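Local structure of alpha-L-arabinofuranosidase B (Aspergillus kawachii, 6SXT) at residues A[66-70]-A[426-430]; A[105-110]-A[120-124]; A[333-339]-A[474-480]; A[454-458]-A[468-472]. The protein hydrolyses terminal non-reducing alpha-L-arabinofuranosides in arabinoxylan, L-arabinan and arabinogalactan, and carries a separate arabinose-binding domain beside its catalytic domain. All coordinates share one frame; numbering follows the deposited sequence.

Interaction 1: A[66-70]-A[426-430]; sequences ANTTC and AALNG. With NAG (2-acetamido-2-deoxy-beta-D-glucopyranose), chain D.
N67 reaches across to L428 with its side-chain amide. The N-H of N67 ND2 points at L428 O over 2.9 Å, and the bond is almost straight at 174°. L428 O lies in the plane of the N67 amide. Seen from the acceptor, however, the donor stands well above the carbonyl plane. CG of N67 sits anti to its own carbonyl carbon (chi1 -53°), which swings the amide toward 426-430. The same nitrogen carries the glycan: N67 ND2 is bonded covalently to C1 of the NAG. The sugar then folds back over the type I turn that runs from A427 to G430. NAG O6 donates to A427 O at 2.7 Å, and the same A427 O accepts G430 N of the turn. A426 CB lies against NAG O6 at 3.5 Å. L428 packs along the backbone of T68 and T69. L428 CD2 meets T68 O at 3.7 Å. L428 CD1 comes within 4.1 Å of T69 CG2, the two side chains crossing at about a right angle. The contact joins a loop of the catalytic domain to the arabinose-binding domain. N67 ND2 keeps one N-H after glycosylation and spends it on L428 O; this bond, with the acceptor in the amide plane, restrains the rotation of the amide. The sugar itself is tied to both domains, covalently through N67 and by O6 to A427 O.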
loop_
_atom_site.group_PDB
_atom_site.type_symbol
_atom_site.label_atom_id
_atom_site.label_comp_id
_atom_site.label_asym_id
_atom_site.label_seq_id
_atom_site.Cartn_x
_atom_site.Cartn_y
_atom_site.Cartn_z
ATOM N N ALA A 66 -15.202 -5.155 12.080
ATOM C CA ALA A 66 -15.024 -6.090 13.211
ATOM C C ALA A 66 -15.362 -7.515 12.752
ATOM O O ALA A 66 -16.365 -7.741 12.062
ATOM C CB ALA A 66 -15.887 -5.677 14.360
ATOM N N ASN A 67 -14.515 -8.493 13.099
ATOM C CA ASN A 67 -14.810 -9.913 12.826
ATOM C C ASN A 67 -14.983 -10.164 11.339
ATOM O O ASN A 67 -15.742 -11.051 10.969
ATOM C CB ASN A 67 -16.040 -10.420 13.587
ATOM C CG ASN A 67 -15.888 -10.138 15.034
ATOM O OD1 ASN A 67 -16.450 -9.155 15.520
ATOM N ND2 ASN A 67 -15.100 -10.978 15.690
ATOM N N THR A 68 -14.288 -9.407 10.486
ATOM C CA THR A 68 -14.276 -9.654 9.048
ATOM C C THR A 68 -13.059 -8.954 8.469
ATOM O O THR A 68 -12.150 -8.588 9.242
ATOM C CB THR A 68 -15.617 -9.240 8.414
ATOM O OG1 THR A 68 -15.689 -9.700 7.073
ATOM C CG2 THR A 68 -15.913 -7.744 8.463
ATOM N N THR A 69 -13.095 -8.812 7.158
ATOM C CA THR A 69 -12.029 -8.170 6.369
ATOM C C THR A 69 -12.638 -6.995 5.622
ATOM O O THR A 69 -13.825 -7.048 5.278
ATOM C CB THR A 69 -11.375 -9.165 5.409
ATOM O OG1 THR A 69 -12.381 -9.676 4.535
ATOM C CG2 THR A 69 -10.656 -10.232 6.197
ATOM N N CYS A 70 -11.826 -5.992 5.353
ATOM C CA CYS A 70 -12.319 -4.803 4.623
ATOM C C CYS A 70 -11.360 -4.439 3.510
ATOM O O CYS A 70 -10.129 -4.565 3.662
ATOM C CB CYS A 70 -12.482 -3.627 5.544
ATOM S SG CYS A 70 -14.068 -3.650 6.423
ATOM N N ALA A 426 -6.239 -9.744 16.443
ATOM C CA ALA A 426 -7.239 -10.460 17.255
ATOM C C ALA A 426 -8.034 -11.381 16.324
ATOM O O ALA A 426 -8.577 -10.950 15.299
ATOM C CB ALA A 426 -8.107 -9.437 17.971
ATOM N N ALA A 427 -8.186 -12.675 16.660
ATOM C CA ALA A 427 -8.782 -13.642 15.745
ATOM C C ALA A 427 -10.155 -13.178 15.264
ATOM O O ALA A 427 -10.980 -12.706 16.078
ATOM C CB ALA A 427 -8.917 -15.016 16.383
ATOM N N LEU A 428 -10.424 -13.387 14.000
ATOM C CA LEU A 428 -11.721 -12.987 13.421
ATOM C C LEU A 428 -12.875 -13.731 14.100
ATOM O O LEU A 428 -13.983 -13.176 14.148
ATOM C CB LEU A 428 -11.747 -13.163 11.926
ATOM C CG LEU A 428 -10.728 -12.360 11.129
ATOM C CD1 LEU A 428 -11.085 -12.404 9.646
ATOM C CD2 LEU A 428 -10.595 -10.935 11.606
ATOM N N ASN A 429 -12.664 -14.962 14.602
ATOM C CA ASN A 429 -13.741 -15.676 15.328
ATOM C C ASN A 429 -13.598 -15.558 16.834
ATOM O O ASN A 429 -14.320 -16.260 17.546
ATOM C CB ASN A 429 -13.814 -17.137 14.846
ATOM C CG ASN A 429 -12.671 -17.968 15.366
ATOM O OD1 ASN A 429 -11.832 -17.449 16.095
ATOM N ND2 ASN A 429 -12.665 -19.230 14.950
ATOM N N GLY A 430 -12.686 -14.744 17.356
ATOM C CA GLY A 430 -12.456 -14.567 18.794
ATOM C C GLY A 430 -11.668 -15.685 19.463
ATOM O O GLY A 430 -11.437 -15.571 20.638
HETATM C C1 NAG D . -14.862 -10.779 17.089
HETATM C C2 NAG D . -15.405 -11.891 17.978
HETATM C C3 NAG D . -15.121 -11.576 19.459
HETATM C C4 NAG D . -13.638 -11.227 19.671
HETATM C C5 NAG D . -13.096 -10.292 18.595
HETATM C C6 NAG D . -11.551 -10.171 18.653
HETATM C C7 NAG D . -17.267 -13.079 16.892
HETATM C C8 NAG D . -18.735 -13.137 16.648
HETATM N N2 NAG D . -16.830 -12.114 17.716
HETATM O O3 NAG D . -15.507 -12.687 20.332
HETATM O O4 NAG D . -13.418 -10.730 20.995
HETATM O O5 NAG D . -13.435 -10.694 17.256
HETATM O O6 NAG D . -10.945 -11.494 18.534
HETATM O O7 NAG D . -16.495 -13.883 16.367
#

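Interaction 2: A[105-110]-A[120-124]; sequences ASAIGA and YGVFM
A110 and F123 meet through their CB atoms, 4.0 Å apart, and A110 CB lies at the edge of the F123 ring, near its plane. The F123 ring is set by CG lying anti to the backbone N (chi1 -170°), and this brings F123 CD2 to 3.2 Å from G109 O. F123 CB also packs on the backbone of G109. Beyond the segments the ring stacks with H155 and meets W438 edge-to-face, W438 belonging to the arabinose-binding domain. A110 is held by its backbone too: G121 N donates to A110 O at 2.8 Å, nearly straight at 177°. This is the one direct hydrogen bond between the segments. Here the chain leaves the short strand 105-106 and turns a corner through 107-110, while 120-124 belongs to the large antiparallel sheet of the catalytic domain. S106 OG accepts from I108 N, an ST turn at the start of the corner. Three waters fill the gap between the backbones. One accepts hydrogen bonds from G109 N and F123 N. A second links S106 N to F123 O, and a third accepts from A110 N. Y120 closes the other end. Y120 CB lies 3.5 Å from A107 O, and Y120 CE1 runs alongside I108 CG2 at 4.2 Å. The Y120 hydroxyl is hydrogen-bonded to D62.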
loop_
_atom_site.group_PDB
_atom_site.type_symbol
_atom_site.label_atom_id
_atom_site.label_comp_id
_atom_site.label_asym_id
_atom_site.label_seq_id
_atom_site.Cartn_x
_atom_site.Cartn_y
_atom_site.Cartn_z
ATOM N N ALA A 105 -7.156 -2.412 -2.274
ATOM C CA ALA A 105 -6.321 -2.455 -1.066
ATOM C C ALA A 105 -7.107 -2.892 0.143
ATOM O O ALA A 105 -8.277 -2.512 0.316
ATOM C CB ALA A 105 -5.673 -1.105 -0.817
ATOM N N SER A 106 -6.413 -3.553 1.064
ATOM C CA SER A 106 -6.886 -3.731 2.431
ATOM C C SER A 106 -7.173 -2.359 3.041
ATOM O O SER A 106 -6.465 -1.412 2.728
ATOM C CB SER A 106 -5.794 -4.418 3.242
ATOM O OG SER A 106 -6.146 -4.476 4.603
ATOM N N ALA A 107 -8.104 -2.313 3.969
ATOM C CA ALA A 107 -8.304 -1.083 4.749
ATOM C C ALA A 107 -7.346 -0.969 5.928
ATOM O O ALA A 107 -7.258 0.113 6.505
ATOM C CB ALA A 107 -9.702 -1.073 5.256
ATOM N N ILE A 108 -6.522 -1.978 6.240
ATOM C CA ILE A 108 -5.787 -2.007 7.538
ATOM C C ILE A 108 -4.292 -2.243 7.360
ATOM O O ILE A 108 -3.627 -2.496 8.372
ATOM C CB ILE A 108 -6.394 -3.033 8.518
ATOM C CG1 ILE A 108 -6.395 -4.476 8.005
ATOM C CG2 ILE A 108 -7.789 -2.586 8.895
ATOM C CD1 ILE A 108 -6.696 -5.531 9.009
ATOM N N GLY A 109 -3.762 -2.145 6.158
ATOM C CA GLY A 109 -2.329 -2.386 5.983
ATOM C C GLY A 109 -1.451 -1.204 6.342
ATOM O O GLY A 109 -0.236 -1.380 6.439
ATOM N N ALA A 110 -2.009 -0.009 6.547
ATOM C CA ALA A 110 -1.199 1.203 6.749
ATOM C C ALA A 110 -1.757 2.043 7.890
ATOM O O ALA A 110 -2.101 3.211 7.707
ATOM C CB ALA A 110 -1.109 1.985 5.480
ATOM N N TYR A 120 -6.014 5.417 8.759
ATOM C CA TYR A 120 -5.572 4.312 7.877
ATOM C C TYR A 120 -5.217 4.839 6.503
ATOM O O TYR A 120 -6.047 5.541 5.897
ATOM C CB TYR A 120 -6.706 3.300 7.781
ATOM C CG TYR A 120 -6.953 2.562 9.066
ATOM C CD1 TYR A 120 -6.052 1.599 9.518
ATOM C CD2 TYR A 120 -8.058 2.855 9.871
ATOM C CE1 TYR A 120 -6.285 0.882 10.685
ATOM C CE2 TYR A 120 -8.308 2.131 11.029
ATOM C CZ TYR A 120 -7.415 1.148 11.446
ATOM O OH TYR A 120 -7.641 0.491 12.624
ATOM N N GLY A 121 -4.009 4.491 6.026
ATOM C CA GLY A 121 -3.593 4.745 4.656
ATOM C C GLY A 121 -3.929 3.603 3.728
ATOM O O GLY A 121 -4.557 2.636 4.125
ATOM N N VAL A 122 -3.451 3.734 2.504
ATOM C CA VAL A 122 -3.757 2.771 1.422
ATOM C C VAL A 122 -2.490 1.970 1.132
ATOM O O VAL A 122 -1.621 2.468 0.436
ATOM C CB VAL A 122 -4.291 3.476 0.179
ATOM C CG1 VAL A 122 -4.723 2.468 -0.873
ATOM C CG2 VAL A 122 -5.426 4.408 0.541
ATOM N N PHE A 123 -2.410 0.774 1.687
ATOM C CA PHE A 123 -1.235 -0.102 1.528
ATOM C C PHE A 123 -1.470 -0.957 0.283
ATOM O O PHE A 123 -2.418 -1.769 0.260
ATOM C CB PHE A 123 -1.075 -0.976 2.750
ATOM C CG PHE A 123 0.211 -1.746 2.829
ATOM C CD1 PHE A 123 0.367 -2.954 2.148
ATOM C CD2 PHE A 123 1.240 -1.295 3.637
ATOM C CE1 PHE A 123 1.555 -3.671 2.253
ATOM C CE2 PHE A 123 2.414 -2.025 3.760
ATOM C CZ PHE A 123 2.554 -3.238 3.104
ATOM N N MET A 124 -0.639 -0.776 -0.710
ATOM C CA MET A 124 -0.880 -1.396 -2.026
ATOM C C MET A 124 0.217 -2.429 -2.293
ATOM O O MET A 124 1.391 -2.079 -2.354
ATOM C CB MET A 124 -0.892 -0.344 -3.116
ATOM C CG MET A 124 -1.975 0.736 -2.806
ATOM S SD MET A 124 -2.136 2.038 -4.023
ATOM C CE MET A 124 -2.949 1.113 -5.304
HETATM O O HOH W 1 -4.236 -0.377 3.610
HETATM O O HOH W 2 -3.670 -4.225 0.399
HETATM O O HOH W 3 -4.619 1.035 6.405
#

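Interaction 3: A[333-339]-A[474-480]; sequences VVSLRVT and SFEIETA
R337 and E478 form a salt bridge, with R337 NE 2.8 Å from E478 OE2. The bond is nearly straight at 170°. The carboxylate oxygen lies in the guanidinium plane, at its edge, but NE meets the carboxylate from above its plane. The R337 chain is extended as far as CD and then bends (chi3 58°), which turns NE toward E478. R337 NH2 passes E476 CG at 3.5 Å, and a water that donates to E476 OE2 accepts only a weak bond from R337 NH2. The two backbones pair as antiparallel strands. S335 with E478 and R337 with E476 are the hydrogen-bonded pairs, each with two N-H to O bonds. L336 with I477 lies between them as a non-hydrogen-bonded pair. These strands, 333-338 and 475-479, come from the start and end of the arabinose-binding domain, so their pairing closes the beta-trefoil. The face opposite R337 and E478 is apolar. L336 CD2 lies beside I477 CG1 at 4.0 Å, and V338 CG2 runs alongside F475 CE1 at 4.1 Å. At one end V333 CG1 presses on A480 CB, tightly at 3.5 Å. At the other T339 OG1 donates to S474 O over 2.9 Å, from well above the carbonyl plane. Further out, the Y347 hydroxyl is hydrogen-bonded to E478 OE1 and T344 O accepts from R337 NH1, so each member of the salt bridge has a further hydrogen-bond partner. V338 and F475 both pack on H447, a substrate-binding residue.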
loop_
_atom_site.group_PDB
_atom_site.type_symbol
_atom_site.label_atom_id
_atom_site.label_comp_id
_atom_site.label_asym_id
_atom_site.label_seq_id
_atom_site.Cartn_x
_atom_site.Cartn_y
_atom_site.Cartn_z
ATOM N N VAL A 333 8.394 -20.004 21.882
ATOM C CA VAL A 333 8.097 -21.148 20.994
ATOM C C VAL A 333 6.650 -21.543 21.182
ATOM O O VAL A 333 6.222 -21.687 22.322
ATOM C CB VAL A 333 9.046 -22.335 21.285
ATOM C CG1 VAL A 333 8.956 -23.348 20.170
ATOM C CG2 VAL A 333 10.463 -21.823 21.468
ATOM N N VAL A 334 5.917 -21.708 20.102
ATOM C CA VAL A 334 4.460 -21.926 20.169
ATOM C C VAL A 334 4.055 -23.078 19.276
ATOM O O VAL A 334 4.766 -23.397 18.313
ATOM C CB VAL A 334 3.688 -20.640 19.752
ATOM C CG1 VAL A 334 4.075 -19.470 20.633
ATOM C CG2 VAL A 334 3.877 -20.334 18.280
ATOM N N SER A 335 2.843 -23.579 19.511
ATOM C CA SER A 335 2.117 -24.381 18.530
ATOM C C SER A 335 0.817 -23.618 18.259
ATOM O O SER A 335 0.337 -22.896 19.156
ATOM C CB SER A 335 1.882 -25.828 18.990
ATOM O OG SER A 335 3.160 -26.485 19.092
ATOM N N LEU A 336 0.311 -23.760 17.066
ATOM C CA LEU A 336 -0.862 -22.960 16.582
ATOM C C LEU A 336 -1.951 -23.964 16.233
ATOM O O LEU A 336 -1.844 -24.741 15.253
ATOM C CB LEU A 336 -0.417 -22.092 15.386
ATOM C CG LEU A 336 0.623 -21.043 15.737
ATOM C CD1 LEU A 336 1.196 -20.427 14.490
ATOM C CD2 LEU A 336 0.046 -19.953 16.631
ATOM N N ARG A 337 -3.041 -23.911 16.979
ATOM C CA ARG A 337 -4.130 -24.906 16.878
ATOM C C ARG A 337 -5.281 -24.390 16.027
ATOM O O ARG A 337 -5.688 -23.217 16.222
ATOM C CB ARG A 337 -4.656 -25.265 18.264
ATOM C CG ARG A 337 -5.617 -26.452 18.198
ATOM C CD ARG A 337 -6.063 -26.950 19.562
ATOM N NE ARG A 337 -6.702 -25.905 20.343
ATOM C CZ ARG A 337 -7.949 -25.478 20.171
ATOM N NH1 ARG A 337 -8.719 -25.999 19.247
ATOM N NH2 ARG A 337 -8.423 -24.533 20.959
ATOM N N VAL A 338 -5.726 -25.207 15.092
ATOM C CA VAL A 338 -6.910 -24.937 14.244
ATOM C C VAL A 338 -8.150 -24.788 15.111
ATOM O O VAL A 338 -8.315 -25.544 16.115
ATOM C CB VAL A 338 -7.055 -26.035 13.200
ATOM C CG1 VAL A 338 -8.346 -25.943 12.449
ATOM C CG2 VAL A 338 -5.907 -26.027 12.222
ATOM N N THR A 339 -9.029 -23.837 14.776
ATOM C CA THR A 339 -10.242 -23.579 15.587
ATOM C C THR A 339 -11.487 -23.894 14.780
ATOM O O THR A 339 -12.576 -23.845 15.375
ATOM C CB THR A 339 -10.285 -22.145 16.151
ATOM O OG1 THR A 339 -10.482 -21.252 15.039
ATOM C CG2 THR A 339 -9.068 -21.812 16.961
ATOM N N SER A 474 -8.324 -18.336 12.063
ATOM C CA SER A 474 -8.225 -18.108 13.502
ATOM C C SER A 474 -7.504 -19.304 14.128
ATOM O O SER A 474 -7.973 -20.457 13.908
ATOM C CB SER A 474 -9.582 -17.900 14.117
ATOM O OG SER A 474 -10.204 -16.712 13.559
ATOM N N PHE A 475 -6.451 -19.047 14.865
ATOM C CA PHE A 475 -5.609 -20.110 15.486
ATOM C C PHE A 475 -5.380 -19.786 16.937
ATOM O O PHE A 475 -5.026 -18.661 17.292
ATOM C CB PHE A 475 -4.277 -20.231 14.758
ATOM C CG PHE A 475 -4.450 -20.559 13.315
ATOM C CD1 PHE A 475 -4.581 -21.876 12.862
ATOM C CD2 PHE A 475 -4.559 -19.549 12.369
ATOM C CE1 PHE A 475 -4.730 -22.155 11.528
ATOM C CE2 PHE A 475 -4.715 -19.840 11.032
ATOM C CZ PHE A 475 -4.807 -21.136 10.590
ATOM N N GLU A 476 -5.512 -20.787 17.814
ATOM C CA GLU A 476 -5.160 -20.619 19.228
ATOM C C GLU A 476 -3.672 -20.823 19.426
ATOM O O GLU A 476 -3.095 -21.766 18.846
ATOM C CB GLU A 476 -5.947 -21.604 20.088
ATOM C CG GLU A 476 -7.407 -21.212 20.258
ATOM C CD GLU A 476 -7.668 -20.105 21.268
ATOM O OE1 GLU A 476 -6.719 -19.531 21.832
ATOM O OE2 GLU A 476 -8.865 -19.844 21.498
ATOM N N ILE A 477 -3.070 -19.984 20.236
ATOM C CA ILE A 477 -1.623 -20.010 20.557
ATOM C C ILE A 477 -1.487 -20.907 21.781
ATOM O O ILE A 477 -2.052 -20.587 22.836
ATOM C CB ILE A 477 -1.060 -18.622 20.828
ATOM C CG1 ILE A 477 -1.310 -17.652 19.672
ATOM C CG2 ILE A 477 0.419 -18.714 21.184
ATOM C CD1 ILE A 477 -1.115 -16.202 20.063
ATOM N N GLU A 478 -0.747 -22.000 21.599
ATOM C CA GLU A 478 -0.548 -22.999 22.668
ATOM C C GLU A 478 0.938 -23.165 22.927
ATOM O O GLU A 478 1.769 -22.794 22.116
ATOM C CB GLU A 478 -1.291 -24.273 22.301
ATOM C CG GLU A 478 -2.762 -24.023 22.483
ATOM C CD GLU A 478 -3.710 -25.150 22.235
ATOM O OE1 GLU A 478 -3.215 -26.291 22.004
ATOM O OE2 GLU A 478 -4.913 -24.854 22.282
ATOM N N THR A 479 1.230 -23.729 24.094
ATOM C CA THR A 479 2.578 -24.244 24.415
ATOM C C THR A 479 3.089 -25.098 23.248
ATOM O O THR A 479 2.326 -25.904 22.724
ATOM C CB THR A 479 2.485 -25.132 25.671
ATOM O OG1 THR A 479 1.849 -24.379 26.704
ATOM C CG2 THR A 479 3.845 -25.576 26.142
ATOM N N ALA A 480 4.340 -24.907 22.867
ATOM C CA ALA A 480 4.963 -25.709 21.794
ATOM C C ALA A 480 5.043 -27.185 22.231
ATOM O O ALA A 480 5.396 -27.489 23.381
ATOM C CB ALA A 480 6.313 -25.191 21.479
HETATM O O HOH W 4 6.154 -23.260 24.503
HETATM O O HOH W 5 -10.668 -22.106 20.934
HETATM O O HOH W 6 -8.680 -22.463 12.154
#

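Interaction 4: A[454-458]-A[468-472]; sequences AASNG and SFNND
N457 lies flat on the ring of F469. N457 CB stands over the ring centre, 3.6 Å from the F469 centroid and 10° off the normal, a CH-pi contact. Beyond CB the amide continues across the same face, with its plane only 7° from that of the ring. N457 CG is 3.5 Å from F469 CD2, and N457 ND2 reaches F469 CB at 3.4 Å. F469 points at 454-458; with its CG anti to the backbone N (chi1 -171°), N457 lays its amide along the ring face. The backbone meets the ring as well: A455 O sits at the ring edge in its plane, 3.7 Å from F469 CE1. N457 itself is the centre of an inverse gamma turn. N457 OD1 accepts from a water that also donates to N470 OD1, at 2.7 Å. T69 of the catalytic domain is a second partner of N457 OD1, while N470 ND2 binds N67 O. D472, a substrate-binding residue, takes the hydroxyl of S468 on OD1 and pairs with R446 through OD2. The short helix 469-472 thus packs by F469 on A455 of strand 451-455 and on the loop residues after it, and on Y444 and R446 of strand 444-448, just before strand 475-479.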
loop_
_atom_site.group_PDB
_atom_site.type_symbol
_atom_site.label_atom_id
_atom_site.label_comp_id
_atom_site.label_asym_id
_atom_site.label_seq_id
_atom_site.Cartn_x
_atom_site.Cartn_y
_atom_site.Cartn_z
ATOM N N ALA A 454 -1.784 -18.087 2.150
ATOM C CA ALA A 454 -2.073 -16.667 2.459
ATOM C C ALA A 454 -3.314 -16.324 1.628
ATOM O O ALA A 454 -3.196 -16.081 0.435
ATOM C CB ALA A 454 -0.869 -15.825 2.132
ATOM N N ALA A 455 -4.468 -16.473 2.244
ATOM C CA ALA A 455 -5.775 -16.396 1.546
ATOM C C ALA A 455 -6.461 -15.065 1.875
ATOM O O ALA A 455 -6.381 -14.591 3.027
ATOM C CB ALA A 455 -6.682 -17.515 1.976
ATOM N N SER A 456 -7.198 -14.587 0.884
ATOM C CA SER A 456 -8.131 -13.459 1.054
ATOM C C SER A 456 -9.540 -13.988 1.305
ATOM O O SER A 456 -9.875 -15.122 0.955
ATOM C CB SER A 456 -8.018 -12.501 -0.082
ATOM O OG SER A 456 -8.348 -13.114 -1.331
ATOM N N ASN A 457 -10.389 -13.119 1.857
ATOM C CA ASN A 457 -11.802 -13.391 2.170
ATOM C C ASN A 457 -12.584 -13.196 0.876
ATOM O O ASN A 457 -13.073 -12.087 0.626
ATOM C CB ASN A 457 -12.256 -12.522 3.335
ATOM C CG ASN A 457 -13.625 -12.814 3.920
ATOM O OD1 ASN A 457 -14.118 -12.065 4.796
ATOM N ND2 ASN A 457 -14.182 -13.926 3.528
ATOM N N GLY A 458 -12.674 -14.236 0.050
ATOM C CA GLY A 458 -13.057 -14.108 -1.351
ATOM C C GLY A 458 -11.892 -13.714 -2.210
ATOM O O GLY A 458 -11.009 -12.981 -1.756
ATOM N N SER A 468 -16.251 -20.537 5.573
ATOM C CA SER A 468 -15.469 -20.870 6.788
ATOM C C SER A 468 -14.226 -19.965 6.867
ATOM O O SER A 468 -13.325 -20.295 7.606
ATOM C CB SER A 468 -15.035 -22.355 6.769
ATOM O OG SER A 468 -14.631 -22.779 8.044
ATOM N N PHE A 469 -14.254 -18.802 6.216
ATOM C CA PHE A 469 -13.033 -17.955 6.158
ATOM C C PHE A 469 -12.652 -17.558 7.576
ATOM O O PHE A 469 -11.487 -17.743 7.986
ATOM C CB PHE A 469 -13.212 -16.719 5.261
ATOM C CG PHE A 469 -11.945 -15.918 5.240
ATOM C CD1 PHE A 469 -10.916 -16.218 4.375
ATOM C CD2 PHE A 469 -11.796 -14.867 6.130
ATOM C CE1 PHE A 469 -9.762 -15.445 4.362
ATOM C CE2 PHE A 469 -10.621 -14.112 6.122
ATOM C CZ PHE A 469 -9.614 -14.405 5.241
ATOM N N ASN A 470 -13.551 -16.942 8.326
ATOM C CA ASN A 470 -13.227 -16.411 9.652
ATOM C C ASN A 470 -12.651 -17.547 10.519
ATOM O O ASN A 470 -11.687 -17.322 11.249
ATOM C CB ASN A 470 -14.420 -15.778 10.342
ATOM C CG ASN A 470 -14.758 -14.395 9.797
ATOM O OD1 ASN A 470 -14.221 -13.965 8.780
ATOM N ND2 ASN A 470 -15.634 -13.738 10.545
ATOM N N ASN A 471 -13.285 -18.719 10.526
ATOM C CA ASN A 471 -12.767 -19.832 11.374
ATOM C C ASN A 471 -11.404 -20.310 10.858
ATOM O O ASN A 471 -10.481 -20.519 11.711
ATOM C CB ASN A 471 -13.793 -20.967 11.407
ATOM C CG ASN A 471 -14.982 -20.636 12.268
ATOM O OD1 ASN A 471 -14.901 -19.857 13.214
ATOM N ND2 ASN A 471 -16.083 -21.330 11.997
ATOM N N ASP A 472 -11.238 -20.399 9.551
ATOM C CA ASP A 472 -10.039 -20.995 8.902
ATOM C C ASP A 472 -8.831 -20.055 8.997
ATOM O O ASP A 472 -7.728 -20.525 8.695
ATOM C CB ASP A 472 -10.276 -21.385 7.458
ATOM C CG ASP A 472 -11.344 -22.463 7.222
ATOM O OD1 ASP A 472 -11.878 -23.016 8.244
ATOM O OD2 ASP A 472 -11.632 -22.666 6.036
HETATM O O HOH W 7 -15.834 -12.444 7.243
#

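Interactions 1, 2 and 4 are buried; interaction 3 is only partly so. Interaction 2 lies nearest the centre of the chain, inside the catalytic domain, with waters bridging much of its backbone. Interactions 3 and 4 belong to the arabinose-binding domain. Interaction 3 relies on strand pairing and a salt bridge; interaction 4 has no direct hydrogen bond between its segments and rests on a stacked amide. Interaction 1 spans the two domains and uses a glycosylated amide. It also touches all the others: C70 O bonds A107 N of interaction 2, N429 bonds T339 and S474 of interaction 3, and N429 ND2 bonds N471 OD1 of interaction 4. Helix 469-472 and strand 475-479 follow each other, placing interaction 4 beside interaction 3.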